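Local coordinates for protein listeriolysin O (Listeria monocytogenes, PDB 4CDB) that binds cholesterol-containing host membranes, changes conformation and assembles into an oligomeric pore that lyses the cell, at residues Y168-A173 with K276-F281; S177-I180 with A186-A189. All blocks are in the same frame, centred on the assembly; numbering follows the deposited sequence.

Contact 1. Residues Y168-A173 with K276-F281; sequences YDDEMA and KVKAAF. With NA (sodium ion), chain F; NA (sodium ion), chain K.
Lys-278 reaches from the first turn of helix 277-286 across Met-172 to Asp-170, and its path illustrates how one long side chain can serve an apolar and a charged neighbour in turn. CB leaves the helix across the line to strand 165-172 rather than straight at it. With CG trans to the backbone N (chi1 -177°) and a bend at chi2 (70°), the chain swings toward the strand. CD then meets Met-172, lying 3.7 Å from SD and 4.0 Å from CG of that residue; the methionine, folded at chi2 and chi3, brings its sulfur obliquely across the lysine chain at CD. The chain runs on extended to CE, and a second bend, at chi4, turns NZ toward Asp-170. NZ ends 3.5 Å from Asp-170 OD2, a salt bridge; it also hydrogen-bonds to Asp-282 OD1, its stronger partner, one turn further along its own helix. Asp-170 OD2 also accepts a bond from Tyr-168 OH at 3.2 Å, which comes in 40° out of the carboxylate plane. The carboxylate is thus approached by both a hydroxyl and a cation, which probably stabilises its charge. Asp-169 OD1 binds a sodium ion at 2.5 Å, and Asp-170 lies at the same site. Glu-171 OE1 holds another at 2.6 Å, completed by Gln-178 and Tyr-368. Helix 277-286 packs against the central sheet of this cholesterol-dependent cytolysin in its soluble form, and residues 276-281 lie in a segment expected to become a membrane-spanning beta strand in the pore.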
loop_
_atom_site.group_PDB
_atom_site.type_symbol
_atom_site.label_atom_id
_atom_site.label_comp_id
_atom_site.label_asym_id
_atom_site.label_seq_id
_atom_site.Cartn_x
_atom_site.Cartn_y
_atom_site.Cartn_z
ATOM N N TYR A 168 -8.808 2.911 -5.865
ATOM C CA TYR A 168 -7.413 3.150 -5.494
ATOM C C TYR A 168 -7.090 2.683 -4.072
ATOM O O TYR A 168 -7.861 2.924 -3.142
ATOM C CB TYR A 168 -7.093 4.640 -5.643
ATOM C CG TYR A 168 -5.674 5.024 -5.300
ATOM C CD1 TYR A 168 -4.663 4.934 -6.247
ATOM C CD2 TYR A 168 -5.345 5.489 -4.033
ATOM C CE1 TYR A 168 -3.365 5.288 -5.941
ATOM C CE2 TYR A 168 -4.047 5.845 -3.717
ATOM C CZ TYR A 168 -3.062 5.742 -4.676
ATOM O OH TYR A 168 -1.769 6.095 -4.370
ATOM N N ASP A 169 -5.943 2.024 -3.914
ATOM C CA ASP A 169 -5.497 1.522 -2.616
ATOM C C ASP A 169 -3.978 1.596 -2.496
ATOM O O ASP A 169 -3.262 1.172 -3.404
ATOM C CB ASP A 169 -5.952 0.073 -2.418
ATOM C CG ASP A 169 -7.193 -0.037 -1.558
ATOM O OD1 ASP A 169 -7.318 0.754 -0.601
ATOM O OD2 ASP A 169 -8.039 -0.911 -1.839
ATOM N N ASP A 170 -3.490 2.130 -1.380
ATOM C CA ASP A 170 -2.050 2.221 -1.137
ATOM C C ASP A 170 -1.681 1.874 0.307
ATOM O O ASP A 170 -2.480 2.074 1.224
ATOM C CB ASP A 170 -1.513 3.609 -1.506
ATOM C CG ASP A 170 -2.261 4.739 -0.814
ATOM O OD1 ASP A 170 -3.103 4.466 0.067
ATOM O OD2 ASP A 170 -1.997 5.913 -1.150
ATOM N N GLU A 171 -0.468 1.357 0.496
ATOM C CA GLU A 171 0.021 0.964 1.815
ATOM C C GLU A 171 1.541 0.911 1.851
ATOM O O GLU A 171 2.170 0.387 0.928
ATOM C CB GLU A 171 -0.513 -0.417 2.204
ATOM C CG GLU A 171 -1.804 -0.408 2.996
ATOM C CD GLU A 171 -1.646 0.188 4.381
ATOM O OE1 GLU A 171 -0.544 0.078 4.961
ATOM O OE2 GLU A 171 -2.632 0.755 4.895
ATOM N N MET A 172 2.129 1.441 2.918
ATOM C CA MET A 172 3.551 1.245 3.156
ATOM C C MET A 172 3.742 -0.216 3.540
ATOM O O MET A 172 3.126 -0.699 4.491
ATOM C CB MET A 172 4.058 2.163 4.269
ATOM C CG MET A 172 3.927 3.655 3.972
ATOM S SD MET A 172 4.806 4.168 2.480
ATOM C CE MET A 172 6.473 3.653 2.883
ATOM N N ALA A 173 4.581 -0.921 2.790
ATOM C CA ALA A 173 4.753 -2.362 2.972
ATOM C C ALA A 173 5.605 -2.723 4.193
ATOM O O ALA A 173 6.613 -2.074 4.476
ATOM C CB ALA A 173 5.342 -2.981 1.714
ATOM N N LYS A 276 9.212 11.584 5.414
ATOM C CA LYS A 276 8.339 12.243 4.449
ATOM C C LYS A 276 8.138 11.423 3.178
ATOM O O LYS A 276 7.549 11.906 2.209
ATOM C CB LYS A 276 8.900 13.617 4.077
ATOM C CG LYS A 276 8.657 14.704 5.106
ATOM C CD LYS A 276 9.196 16.037 4.612
ATOM C CE LYS A 276 8.664 17.196 5.439
ATOM N NZ LYS A 276 9.007 17.061 6.881
ATOM N N VAL A 277 8.628 10.187 3.188
ATOM C CA VAL A 277 8.584 9.324 2.010
ATOM C C VAL A 277 7.164 9.115 1.476
ATOM O O VAL A 277 6.938 9.166 0.266
ATOM C CB VAL A 277 9.262 7.964 2.287
ATOM C CG1 VAL A 277 9.096 7.026 1.107
ATOM C CG2 VAL A 277 10.736 8.172 2.596
ATOM N N LYS A 278 6.214 8.901 2.381
ATOM C CA LYS A 278 4.812 8.737 2.003
ATOM C C LYS A 278 4.298 9.961 1.247
ATOM O O LYS A 278 3.746 9.836 0.154
ATOM C CB LYS A 278 3.946 8.483 3.240
ATOM C CG LYS A 278 2.471 8.229 2.943
ATOM C CD LYS A 278 2.258 6.879 2.271
ATOM C CE LYS A 278 0.778 6.527 2.166
ATOM N NZ LYS A 278 0.027 7.457 1.276
ATOM N N ALA A 279 4.497 11.139 1.830
ATOM C CA ALA A 279 4.070 12.390 1.209
ATOM C C ALA A 279 4.761 12.601 -0.134
ATOM O O ALA A 279 4.154 13.091 -1.086
ATOM C CB ALA A 279 4.346 13.562 2.136
ATOM N N ALA A 280 6.035 12.228 -0.200
ATOM C CA ALA A 280 6.791 12.303 -1.443
ATOM C C ALA A 280 6.194 11.368 -2.488
ATOM O O ALA A 280 6.016 11.751 -3.646
ATOM C CB ALA A 280 8.247 11.959 -1.194
ATOM N N PHE A 281 5.893 10.141 -2.070
ATOM C CA PHE A 281 5.265 9.155 -2.941
ATOM C C PHE A 281 3.904 9.646 -3.426
ATOM O O PHE A 281 3.561 9.488 -4.598
ATOM C CB PHE A 281 5.103 7.815 -2.216
ATOM C CG PHE A 281 6.365 6.995 -2.150
ATOM C CD1 PHE A 281 7.509 7.390 -2.823
ATOM C CD2 PHE A 281 6.398 5.816 -1.420
ATOM C CE1 PHE A 281 8.666 6.629 -2.765
ATOM C CE2 PHE A 281 7.550 5.051 -1.358
ATOM C CZ PHE A 281 8.686 5.458 -2.032
HETATM NA NA NA F . -5.562 2.235 0.454
HETATM NA NA NA K . -1.207 -1.079 7.225
#

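Contact 2. Residues S177-I180 with A186-A189; sequences SQLI and AFKA. With NA (sodium ion), chain K; NA (sodium ion), chain H.
Leu-179 lies over the ring of Phe-187 where two short consecutive helices, 176-183 and 187-194, meet at an angle across a short connection. This pair of consecutive helices is part of the helical bundle that cholesterol-dependent cytolysins carry in the soluble state, and residues 176-189 are expected to form a transmembrane beta strand once the pore is made. The two main side chains meet at a slant, with the leucine on one face of the ring. Its CB sits 3.9 Å from the centroid of the Phe-187 ring and only 12° off the ring normal, a CH-pi contact placed squarely over the centre. The branch then runs outward across the same face, and CD1 comes to 3.4 Å from Phe-187 CZ, a close approach. On the other partner, CG stands trans to the backbone N (chi1 169°), which carries the ring back toward helix 176-183. Val-210 of strand 207-222 touches both Leu-179 and Phe-187, and so connects the pair to the central sheet.

Ile-180 extends the apolar surface by one residue. Its CG1 stays 4.4 Å from Phe-187 CD2 and meets the ring obliquely, while the extended chi2 (179°) sends CD1 beyond it to the aliphatic part of Lys-188. There the methyl lies 3.8 Å from Lys-188 CG and equally near CD. The lysine bends at chi3 after this stretch, and its ammonium makes a long, weak ion pair with Glu-176. The backbone of the isoleucine is used as well: with Asn-364 and two waters, its carbonyl oxygen coordinates a sodium ion, the distance from Ile-180 O to the metal being 2.9 Å.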
loop_
_atom_site.group_PDB
_atom_site.type_symbol
_atom_site.label_atom_id
_atom_site.label_comp_id
_atom_site.label_asym_id
_atom_site.label_seq_id
_atom_site.Cartn_x
_atom_site.Cartn_y
_atom_site.Cartn_z
ATOM N N SER A 177 1.598 -10.783 5.055
ATOM C CA SER A 177 0.295 -10.964 5.682
ATOM C C SER A 177 -0.468 -9.649 5.816
ATOM O O SER A 177 -1.693 -9.615 5.709
ATOM C CB SER A 177 0.460 -11.618 7.052
ATOM O OG SER A 177 -0.796 -11.821 7.669
ATOM N N GLN A 178 0.267 -8.569 6.054
ATOM C CA GLN A 178 -0.327 -7.241 6.142
ATOM C C GLN A 178 -0.946 -6.842 4.811
ATOM O O GLN A 178 -2.080 -6.368 4.755
ATOM C CB GLN A 178 0.728 -6.209 6.542
ATOM C CG GLN A 178 0.245 -4.769 6.469
ATOM C CD GLN A 178 1.321 -3.821 5.974
ATOM O OE1 GLN A 178 2.375 -4.251 5.509
ATOM N NE2 GLN A 178 1.056 -2.523 6.069
ATOM N N LEU A 179 -0.191 -7.042 3.737
ATOM C CA LEU A 179 -0.641 -6.652 2.406
ATOM C C LEU A 179 -1.727 -7.583 1.866
ATOM O O LEU A 179 -2.555 -7.174 1.053
ATOM C CB LEU A 179 0.549 -6.572 1.447
ATOM C CG LEU A 179 1.559 -5.482 1.817
ATOM C CD1 LEU A 179 2.742 -5.487 0.867
ATOM C CD2 LEU A 179 0.882 -4.120 1.831
ATOM N N ILE A 180 -1.725 -8.830 2.326
ATOM C CA ILE A 180 -2.783 -9.771 1.973
ATOM C C ILE A 180 -4.115 -9.318 2.573
ATOM O O ILE A 180 -5.161 -9.414 1.935
ATOM C CB ILE A 180 -2.436 -11.211 2.417
ATOM C CG1 ILE A 180 -1.342 -11.787 1.520
ATOM C CG2 ILE A 180 -3.654 -12.113 2.354
ATOM C CD1 ILE A 180 -0.908 -13.191 1.898
ATOM N N ALA A 186 -4.715 -12.407 -3.635
ATOM C CA ALA A 186 -4.218 -12.175 -4.988
ATOM C C ALA A 186 -2.896 -11.405 -5.012
ATOM O O ALA A 186 -2.195 -11.406 -6.021
ATOM C CB ALA A 186 -5.270 -11.453 -5.822
ATOM N N PHE A 187 -2.559 -10.752 -3.903
ATOM C CA PHE A 187 -1.291 -10.035 -3.802
ATOM C C PHE A 187 -0.081 -10.955 -4.002
ATOM O O PHE A 187 0.933 -10.533 -4.556
ATOM C CB PHE A 187 -1.176 -9.287 -2.469
ATOM C CG PHE A 187 0.201 -8.741 -2.206
ATOM C CD1 PHE A 187 0.641 -7.590 -2.844
ATOM C CD2 PHE A 187 1.063 -9.388 -1.334
ATOM C CE1 PHE A 187 1.914 -7.091 -2.611
ATOM C CE2 PHE A 187 2.334 -8.895 -1.099
ATOM C CZ PHE A 187 2.760 -7.748 -1.738
ATOM N N LYS A 188 -0.195 -12.205 -3.554
ATOM C CA LYS A 188 0.905 -13.164 -3.659
ATOM C C LYS A 188 1.297 -13.403 -5.114
ATOM O O LYS A 188 2.480 -13.511 -5.438
ATOM C CB LYS A 188 0.551 -14.491 -2.981
ATOM C CG LYS A 188 0.088 -14.349 -1.536
ATOM C CD LYS A 188 -0.278 -15.692 -0.908
ATOM C CE LYS A 188 0.927 -16.343 -0.247
ATOM N NZ LYS A 188 0.536 -17.208 0.905
ATOM N N ALA A 189 0.298 -13.489 -5.989
ATOM C CA ALA A 189 0.547 -13.643 -7.418
ATOM C C ALA A 189 1.242 -12.404 -7.975
ATOM O O ALA A 189 2.198 -12.507 -8.743
ATOM C CB ALA A 189 -0.755 -13.903 -8.162
HETATM NA NA NA K . -1.207 -1.079 7.225
HETATM NA NA NA H . -7.656 -10.933 2.206
HETATM O O HOH W 1 -10.071 -9.381 1.397
HETATM O O HOH W 2 -8.662 -12.369 -0.046
#

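Contacts 1 and 2 have their centres about 17 Å apart; contact 1 uses a strand of the large antiparallel sheet, and the helices of contact 2 pack on it. Along the chain, both segments of contact 2 come between those of contact 1: strand 165-172 leads through a short loop into helix 176-183, then helix 187-194 follows, and helix 277-286 arrives much later. Helix 176-183 lies against one face of strand 165-172 and helix 277-286 against the other, while Phe-187 of helix 187-194 touches strand 207-222. The two sites touch where Ala-173 CB lies 3.7 Å from Leu-179 CD1, and a sodium ion joins Glu-171 to Gln-178. Each contact holds part of a future membrane strand, so both packings would probably have to open.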